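Local coordinates for protein transketolase (Campylobacter jejuni, PDB 3L84) that belongs to the transketolase family of thiamine diphosphate-binding proteins and carries parallel-sheet domains of that superfamily followed by a transketolase C-terminal domain, at residues A[143-148]-A[174-179]; A[205-210]-A[231-236]. All blocks are in the same frame, centred on the assembly; numbering follows the deposited sequence.

Interaction 1 (A[143-148]-A[174-179]); sequences DHKIYC and NFILIY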
ATOM      1  N   ASP A 143      -1.477 -26.477  20.810  1.00  8.10           N
ATOM      2  CA  ASP A 143      -0.091 -26.965  20.610  1.00  9.84           C
ATOM      3  C   ASP A 143       0.302 -27.228  19.146  1.00 10.29           C
ATOM      4  O   ASP A 143       1.318 -27.848  18.872  1.00 12.71           O
ATOM      5  CB  ASP A 143       0.205 -28.155  21.491  1.00 10.85           C
ATOM      6  CG  ASP A 143      -0.538 -29.376  21.075  1.00 13.27           C
ATOM      7  OD1 ASP A 143      -1.228 -29.345  20.025  1.00 15.66           O
ATOM      8  OD2 ASP A 143      -0.441 -30.407  21.800  1.00 17.35           O
ATOM      9  N   HIS A 144      -0.437 -26.684  18.222  1.00  9.11           N
ATOM     10  CA  HIS A 144      -0.336 -27.073  16.819  1.00  7.72           C
ATOM     11  C   HIS A 144       0.746 -26.228  16.117  1.00  7.87           C
ATOM     12  O   HIS A 144       1.325 -25.286  16.681  1.00  9.79           O
ATOM     13  CB  HIS A 144      -1.700 -26.865  16.160  1.00  8.17           C
ATOM     14  CG  HIS A 144      -2.125 -25.442  16.112  1.00  7.00           C
ATOM     15  ND1 HIS A 144      -1.705 -24.561  15.132  1.00  7.57           N
ATOM     16  CD2 HIS A 144      -2.888 -24.712  16.962  1.00  8.15           C
ATOM     17  CE1 HIS A 144      -2.250 -23.378  15.353  1.00  7.39           C
ATOM     18  NE2 HIS A 144      -2.966 -23.434  16.465  1.00  8.22           N
ATOM     19  N   LYS A 145       1.033 -26.612  14.886  1.00  6.54           N
ATOM     20  CA  LYS A 145       1.976 -25.890  14.026  1.00  7.59           C
ATOM     21  C   LYS A 145       1.255 -25.022  13.020  1.00  7.07           C
ATOM     22  O   LYS A 145       0.045 -25.163  12.788  1.00  7.74           O
ATOM     23  CB  LYS A 145       2.877 -26.890  13.308  1.00  8.15           C
ATOM     24  CG  LYS A 145       3.724 -27.736  14.237  1.00  9.22           C
ATOM     25  CD  LYS A 145       4.789 -26.948  14.992  1.00 10.17           C
ATOM     26  CE  LYS A 145       5.625 -27.836  15.928  1.00 10.59           C
ATOM     27  NZ  LYS A 145       6.569 -26.999  16.694  1.00 12.84           N
ATOM     28  N   ILE A 146       2.033 -24.135  12.399  1.00  7.10           N
ATOM     29  CA  ILE A 146       1.616 -23.306  11.268  1.00  7.70           C
ATOM     30  C   ILE A 146       2.649 -23.510  10.191  1.00  7.75           C
ATOM     31  O   ILE A 146       3.847 -23.238  10.415  1.00  8.73           O
ATOM     32  CB  ILE A 146       1.521 -21.824  11.619  1.00  7.86           C
ATOM     33  CG1 ILE A 146       0.495 -21.569  12.752  1.00  8.66           C
ATOM     34  CG2 ILE A 146       1.151 -21.029  10.358  1.00  8.46           C
ATOM     35  CD1 ILE A 146       0.884 -21.886  14.173  1.00  9.75           C
ATOM     36  N   TYR A 147       2.243 -24.113   9.083  1.00  7.65           N
ATOM     37  CA  TYR A 147       3.100 -24.386   7.924  1.00  8.25           C
ATOM     38  C   TYR A 147       2.742 -23.431   6.813  1.00  8.90           C
ATOM     39  O   TYR A 147       1.577 -23.294   6.439  1.00 10.18           O
ATOM     40  CB  TYR A 147       2.892 -25.818   7.413  1.00  8.66           C
ATOM     41  CG  TYR A 147       3.309 -26.901   8.364  1.00  8.14           C
ATOM     42  CD1 TYR A 147       4.644 -27.266   8.501  1.00  8.77           C
ATOM     43  CD2 TYR A 147       2.369 -27.591   9.129  1.00  8.89           C
ATOM     44  CE1 TYR A 147       5.016 -28.301   9.347  1.00  8.38           C
ATOM     45  CE2 TYR A 147       2.737 -28.598  10.004  1.00  8.32           C
ATOM     46  CZ  TYR A 147       4.074 -28.946  10.128  1.00  7.30           C
ATOM     47  OH  TYR A 147       4.519 -29.961  10.980  1.00  9.14           O
ATOM     48  N   CYS A 148       3.737 -22.749   6.260  1.00  8.67           N
ATOM     49  CA  CYS A 148       3.494 -21.864   5.143  1.00  8.96           C
ATOM     50  C   CYS A 148       4.406 -22.215   4.001  1.00  8.49           C
ATOM     51  O   CYS A 148       5.625 -22.327   4.222  1.00  9.37           O
ATOM     52  CB  CYS A 148       3.783 -20.428   5.566  1.00  8.27           C
ATOM     53  SG  CYS A 148       3.556 -19.182   4.310  1.00 10.96           S
ATOM     54  N   ASN A 174       6.286 -22.260  16.782  1.00  7.66           N
ATOM     55  CA  ASN A 174       5.207 -22.997  16.152  1.00  7.68           C
ATOM     56  C   ASN A 174       5.097 -22.737  14.658  1.00  8.19           C
ATOM     57  O   ASN A 174       4.216 -23.289  14.000  1.00  8.01           O
ATOM     58  CB  ASN A 174       3.875 -22.699  16.865  1.00  8.11           C
ATOM     59  CG  ASN A 174       3.512 -21.218  16.907  1.00  7.63           C
ATOM     60  OD1 ASN A 174       4.304 -20.352  16.545  1.00  8.62           O
ATOM     61  ND2 ASN A 174       2.290 -20.928  17.402  1.00  9.44           N
ATOM     62  N   PHE A 175       5.998 -21.933  14.117  1.00  7.86           N
ATOM     63  CA  PHE A 175       5.927 -21.470  12.724  1.00  7.86           C
ATOM     64  C   PHE A 175       7.034 -22.100  11.890  1.00  7.60           C
ATOM     65  O   PHE A 175       8.221 -21.965  12.208  1.00  7.33           O
ATOM     66  CB  PHE A 175       6.078 -19.944  12.709  1.00  7.96           C
ATOM     67  CG  PHE A 175       6.089 -19.294  11.351  1.00  9.12           C
ATOM     68  CD1 PHE A 175       5.185 -19.669  10.373  1.00 11.49           C
ATOM     69  CD2 PHE A 175       7.008 -18.336  11.051  1.00 10.40           C
ATOM     70  CE1 PHE A 175       5.178 -19.039   9.125  1.00 11.78           C
ATOM     71  CE2 PHE A 175       7.000 -17.703   9.813  1.00 11.20           C
ATOM     72  CZ  PHE A 175       6.085 -18.048   8.853  1.00  9.13           C
ATOM     73  N   ILE A 176       6.645 -22.730  10.791  1.00  7.75           N
ATOM     74  CA  ILE A 176       7.539 -23.396   9.860  1.00  8.54           C
ATOM     75  C   ILE A 176       7.250 -22.872   8.460  1.00  8.62           C
ATOM     76  O   ILE A 176       6.182 -23.086   7.923  1.00  7.85           O
ATOM     77  CB  ILE A 176       7.406 -24.930   9.947  1.00  8.93           C
ATOM     78  CG1 ILE A 176       7.739 -25.432  11.344  1.00  8.59           C
ATOM     79  CG2 ILE A 176       8.307 -25.585   8.921  1.00  9.80           C
ATOM     80  CD1 ILE A 176       7.449 -26.916  11.602  1.00 10.41           C
ATOM     81  N   LEU A 177       8.201 -22.139   7.909  1.00  7.85           N
ATOM     82  CA  LEU A 177       8.118 -21.505   6.612  1.00  8.32           C
ATOM     83  C   LEU A 177       8.961 -22.314   5.639  1.00  7.95           C
ATOM     84  O   LEU A 177      10.152 -22.530   5.864  1.00  9.24           O
ATOM     85  CB  LEU A 177       8.637 -20.072   6.714  1.00  8.09           C
ATOM     86  CG  LEU A 177       8.571 -19.206   5.480  1.00  8.51           C
ATOM     87  CD1 LEU A 177       7.167 -19.057   4.959  1.00  9.58           C
ATOM     88  CD2 LEU A 177       9.177 -17.808   5.785  1.00 10.10           C
ATOM     89  N   ILE A 178       8.364 -22.793   4.576  1.00  7.71           N
ATOM     90  CA  ILE A 178       9.028 -23.596   3.569  1.00  8.56           C
ATOM     91  C   ILE A 178       9.114 -22.745   2.307  1.00  8.83           C
ATOM     92  O   ILE A 178       8.089 -22.403   1.699  1.00  9.14           O
ATOM     93  CB  ILE A 178       8.278 -24.906   3.298  1.00  9.24           C
ATOM     94  CG1 ILE A 178       8.123 -25.668   4.588  1.00  9.75           C
ATOM     95  CG2 ILE A 178       8.997 -25.703   2.203  1.00 11.13           C
ATOM     96  CD1 ILE A 178       7.167 -26.862   4.508  1.00 11.97           C
ATOM     97  N   TYR A 179      10.336 -22.382   1.935  1.00  8.37           N
ATOM     98  CA  TYR A 179      10.636 -21.528   0.771  1.00  8.30           C
ATOM     99  C   TYR A 179      11.026 -22.373  -0.430  1.00  9.00           C
ATOM    100  O   TYR A 179      12.016 -23.115  -0.393  1.00  9.66           O
ATOM    101  CB  TYR A 179      11.709 -20.519   1.165  1.00  8.80           C
ATOM    102  CG  TYR A 179      12.446 -19.786   0.064  1.00  8.63           C
ATOM    103  CD1 TYR A 179      11.804 -19.310  -1.064  1.00  9.81           C
ATOM    104  CD2 TYR A 179      13.800 -19.571   0.179  1.00  9.25           C
ATOM    105  CE1 TYR A 179      12.489 -18.633  -2.057  1.00 10.92           C
ATOM    106  CE2 TYR A 179      14.507 -18.903  -0.801  1.00 10.83           C
ATOM    107  CZ  TYR A 179      13.854 -18.442  -1.915  1.00 12.03           C
ATOM    108  OH  TYR A 179      14.573 -17.754  -2.888  1.00 13.93           O
TER
HETATM  109  O   HOH W   1       0.772 -23.294  18.542  1.00 15.35           O
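I146, Y147 and C148 pair in parallel with F175, I176 and L177, the two short strands running 14° apart and joined by four backbone hydrogen bonds: I146 N to N174 O, I176 N to I146 O, C148 N to I176 O and I178 N to C148 O. The last is nearly straight, with 2.8 Å between I178 N and C148 O. Side chains alternate between the two faces of the sheet. On one, I176 lies alongside Y147, its CD1 3.6 Å from Y147 CE1; CG1 of I176 is anti to the carbonyl carbon (chi1 -60°) and the chain then extends (chi2 172°), which brings CD1 to CE1 of the phenol ring. A227 and K228 of helix 217-228 pack on I176 here. On the other face, C148 CB meets the edge of the F175 ring at 4.1 Å from CE1, while C148 SG lies 3.7 Å from L177 CD1; helix 118-137 covers this side through A123. Where the strands begin, I146 and N174 point the same way, and I146 CD1 sits 3.6 Å from N174 ND2. N174 is buried, and its ND2 donates to A127 O and to a water, 3.0 Å from ND2, which in turn donates to H144 O. ND1 of H144 reaches forward to donate to K145 O, the oxygen lying in the ring plane but the nitrogen well above the carbonyl plane, and NE2 is paired with Y404 OH. Such in-register pairing of parallel strands with helices on both faces is characteristic of the alpha/beta core of a thiamine diphosphate-binding domain.

Interaction 2 (A[205-210]-A[231-236]); sequences QGFEVL and TKPCLI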
ATOM      1  N   GLN A 205      16.747 -12.220  11.835  1.00  8.28           N
ATOM      2  CA  GLN A 205      15.400 -12.073  12.361  1.00  8.89           C
ATOM      3  C   GLN A 205      15.005 -13.208  13.284  1.00  9.43           C
ATOM      4  O   GLN A 205      13.809 -13.439  13.501  1.00 11.19           O
ATOM      5  CB  GLN A 205      14.381 -11.962  11.217  1.00  8.88           C
ATOM      6  CG  GLN A 205      14.595 -10.776  10.355  1.00  9.97           C
ATOM      7  CD  GLN A 205      13.493 -10.578   9.336  1.00 11.05           C
ATOM      8  OE1 GLN A 205      13.115 -11.520   8.645  1.00 11.86           O
ATOM      9  NE2 GLN A 205      12.963  -9.357   9.220  1.00  9.53           N
ATOM     10  N   GLY A 206      15.976 -13.942  13.830  1.00  9.07           N
ATOM     11  CA  GLY A 206      15.713 -14.905  14.878  1.00  9.57           C
ATOM     12  C   GLY A 206      15.158 -16.242  14.459  1.00  9.29           C
ATOM     13  O   GLY A 206      14.569 -16.923  15.292  1.00 11.08           O
ATOM     14  N   PHE A 207      15.379 -16.630  13.208  1.00  8.52           N
ATOM     15  CA  PHE A 207      14.966 -17.941  12.729  1.00  8.66           C
ATOM     16  C   PHE A 207      16.104 -18.971  12.796  1.00  8.57           C
ATOM     17  O   PHE A 207      17.300 -18.642  12.698  1.00  9.36           O
ATOM     18  CB  PHE A 207      14.552 -17.883  11.252  1.00  9.01           C
ATOM     19  CG  PHE A 207      13.170 -17.296  10.991  1.00  8.08           C
ATOM     20  CD1 PHE A 207      12.868 -15.984  11.310  1.00  7.90           C
ATOM     21  CD2 PHE A 207      12.194 -18.043  10.334  1.00  8.18           C
ATOM     22  CE1 PHE A 207      11.601 -15.463  11.045  1.00  9.14           C
ATOM     23  CE2 PHE A 207      10.963 -17.530  10.046  1.00  8.67           C
ATOM     24  CZ  PHE A 207      10.658 -16.240  10.401  1.00  9.16           C
ATOM     25  N   GLU A 208      15.710 -20.235  12.927  1.00  9.11           N
ATOM     26  CA  GLU A 208      16.580 -21.361  12.572  1.00  8.88           C
ATOM     27  C   GLU A 208      16.388 -21.672  11.098  1.00  8.79           C
ATOM     28  O   GLU A 208      15.235 -21.730  10.636  1.00 10.41           O
ATOM     29  CB  GLU A 208      16.238 -22.602  13.388  1.00  9.75           C
ATOM     30  CG  GLU A 208      17.100 -23.832  13.002  1.00 12.42           C
ATOM     31  CD  GLU A 208      16.944 -25.041  13.910  1.00 14.94           C
ATOM     32  OE1 GLU A 208      16.019 -25.125  14.744  1.00 15.48           O
ATOM     33  OE2 GLU A 208      17.783 -25.967  13.772  1.00 16.78           O
ATOM     34  N   VAL A 209      17.477 -21.883  10.363  1.00  7.74           N
ATOM     35  CA  VAL A 209      17.421 -22.056   8.924  1.00  8.30           C
ATOM     36  C   VAL A 209      17.997 -23.402   8.478  1.00  8.21           C
ATOM     37  O   VAL A 209      19.151 -23.704   8.785  1.00  9.34           O
ATOM     38  CB  VAL A 209      18.135 -20.911   8.186  1.00  9.08           C
ATOM     39  CG1 VAL A 209      18.042 -21.170   6.667  1.00 10.23           C
ATOM     40  CG2 VAL A 209      17.543 -19.535   8.580  1.00  9.14           C
ATOM     41  N   LEU A 210      17.191 -24.190   7.778  1.00  7.72           N
ATOM     42  CA  LEU A 210      17.597 -25.489   7.230  1.00  7.99           C
ATOM     43  C   LEU A 210      17.591 -25.378   5.720  1.00  9.46           C
ATOM     44  O   LEU A 210      16.759 -24.665   5.164  1.00 10.55           O
ATOM     45  CB  LEU A 210      16.599 -26.577   7.689  1.00  8.16           C
ATOM     46  CG  LEU A 210      16.420 -26.649   9.212  1.00  9.76           C
ATOM     47  CD1 LEU A 210      15.304 -27.652   9.643  1.00  9.94           C
ATOM     48  CD2 LEU A 210      17.705 -26.960   9.894  1.00 14.51           C
ATOM     49  N   THR A 231      13.411 -24.300  18.648  1.00 10.69           N
ATOM     50  CA  THR A 231      13.009 -23.290  19.647  1.00 11.22           C
ATOM     51  C   THR A 231      12.844 -21.880  19.023  1.00  9.90           C
ATOM     52  O   THR A 231      12.642 -20.927  19.737  1.00 10.50           O
ATOM     53  CB  THR A 231      13.980 -23.223  20.774  1.00 12.83           C
ATOM     54  OG1 THR A 231      15.242 -22.846  20.226  1.00 13.45           O
ATOM     55  CG2 THR A 231      14.045 -24.594  21.507  1.00 15.13           C
ATOM     56  N   LYS A 232      12.923 -21.804  17.690  1.00  9.37           N
ATOM     57  CA  LYS A 232      12.797 -20.584  16.924  1.00  9.74           C
ATOM     58  C   LYS A 232      11.771 -20.803  15.827  1.00  8.87           C
ATOM     59  O   LYS A 232      11.481 -21.936  15.456  1.00  8.71           O
ATOM     60  CB  LYS A 232      14.146 -20.251  16.273  1.00  9.80           C
ATOM     61  CG  LYS A 232      15.218 -19.875  17.251  1.00 11.94           C
ATOM     62  CD  LYS A 232      16.525 -19.584  16.524  1.00 14.12           C
ATOM     63  CE  LYS A 232      17.671 -19.249  17.477  1.00 19.23           C
ATOM     64  NZ  LYS A 232      18.853 -20.064  17.138  1.00 24.60           N
ATOM     65  N   PRO A 233      11.221 -19.712  15.272  1.00  8.86           N
ATOM     66  CA  PRO A 233      10.572 -19.876  13.960  1.00  9.11           C
ATOM     67  C   PRO A 233      11.588 -20.499  13.022  1.00  8.88           C
ATOM     68  O   PRO A 233      12.788 -20.205  13.155  1.00  7.86           O
ATOM     69  CB  PRO A 233      10.172 -18.435  13.560  1.00  9.40           C
ATOM     70  CG  PRO A 233      11.091 -17.546  14.370  1.00  9.59           C
ATOM     71  CD  PRO A 233      11.296 -18.294  15.660  1.00  8.50           C
ATOM     72  N   CYS A 234      11.142 -21.356  12.120  1.00  9.18           N
ATOM     73  CA  CYS A 234      12.057 -22.115  11.275  1.00  9.90           C
ATOM     74  C   CYS A 234      11.781 -21.934   9.816  1.00  9.85           C
ATOM     75  O   CYS A 234      10.627 -22.055   9.393  1.00 11.89           O
ATOM     76  CB  CYS A 234      11.962 -23.583  11.642  1.00 10.63           C
ATOM     77  SG  CYS A 234      13.154 -24.676  10.824  1.00 13.19           S
ATOM     78  N   LEU A 235      12.832 -21.663   9.058  1.00  8.36           N
ATOM     79  CA  LEU A 235      12.805 -21.568   7.616  1.00  7.92           C
ATOM     80  C   LEU A 235      13.472 -22.791   7.043  1.00  8.22           C
ATOM     81  O   LEU A 235      14.600 -23.090   7.410  1.00  8.42           O
ATOM     82  CB  LEU A 235      13.529 -20.313   7.135  1.00  8.20           C
ATOM     83  CG  LEU A 235      13.713 -20.200   5.616  1.00  7.63           C
ATOM     84  CD1 LEU A 235      12.363 -19.935   4.964  1.00 10.33           C
ATOM     85  CD2 LEU A 235      14.688 -19.105   5.204  1.00  8.84           C
ATOM     86  N   ILE A 236      12.788 -23.479   6.147  1.00  8.47           N
ATOM     87  CA  ILE A 236      13.362 -24.528   5.322  1.00  8.50           C
ATOM     88  C   ILE A 236      13.523 -23.968   3.916  1.00  8.33           C
ATOM     89  O   ILE A 236      12.544 -23.651   3.244  1.00  8.93           O
ATOM     90  CB  ILE A 236      12.486 -25.802   5.308  1.00  8.78           C
ATOM     91  CG1 ILE A 236      12.373 -26.351   6.729  1.00 10.16           C
ATOM     92  CG2 ILE A 236      13.071 -26.838   4.361  1.00 10.74           C
ATOM     93  CD1 ILE A 236      11.344 -27.509   6.884  1.00  9.91           C
TER
HETATM   94  O   HOH W   2      16.248 -24.922  17.681  1.00 23.85           O
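A beta-alpha-beta unit, strand 208-213, helix 217-228 and strand 234-239, brings its two parallel strands together here, F207 and P233 meeting just ahead of the pairing. P233 CB sits over one face of the F207 ring, 3.8 Å from its centroid and 12° off the normal, a CH-pi contact; F207 CG stands anti to the carbonyl carbon (chi1 -77°), turning the ring to P233, and the side chains cross at about a right angle. L235 N lies at the ring's edge, near its plane, 3.9 Å from F207 CD2. Three backbone bonds follow: E208 N to P233 O, L235 N to E208 O, and L210 N to L235 O, the last at 2.8 Å. On the face shared with E208, L210 CD1 touches C234 SG at 3.9 Å. The K232 chain lies along G206 O, CB 3.5 Å from that oxygen. E208 OE1 is hydrogen-bonded to S230 OG and takes a bond from a water that accepts from T231 N. G206 closes helix 198-204 as the C-prime residue of a Schellman motif. F202 of that helix stacks edge-to-face on F207 and also touches V209 and L235, while helix 217-228 packs against L210, C234 and I236 from the other side.

In the fold
Interaction 1 comes first along the chain, its segments closing a mainly helical connection of 25 residues that includes helix 158-169. Interaction 2 follows in series, its 20-residue connection containing helix 217-228; the two loops neither nest nor cross. Both contacts belong to one five-stranded parallel sheet, ordered 60-63, 146-151, 175-181, 234-239, 208-213, so the chain passes from 175-181 to the outermost strand 208-213 before returning to 234-239 between them. There the contacts, with centres about 10 Å apart, join directly: L177 N and O probably bond to C234 O and I236 N, and L235 packs on L177 and Y179. Helix 217-228 reaches side chains of both.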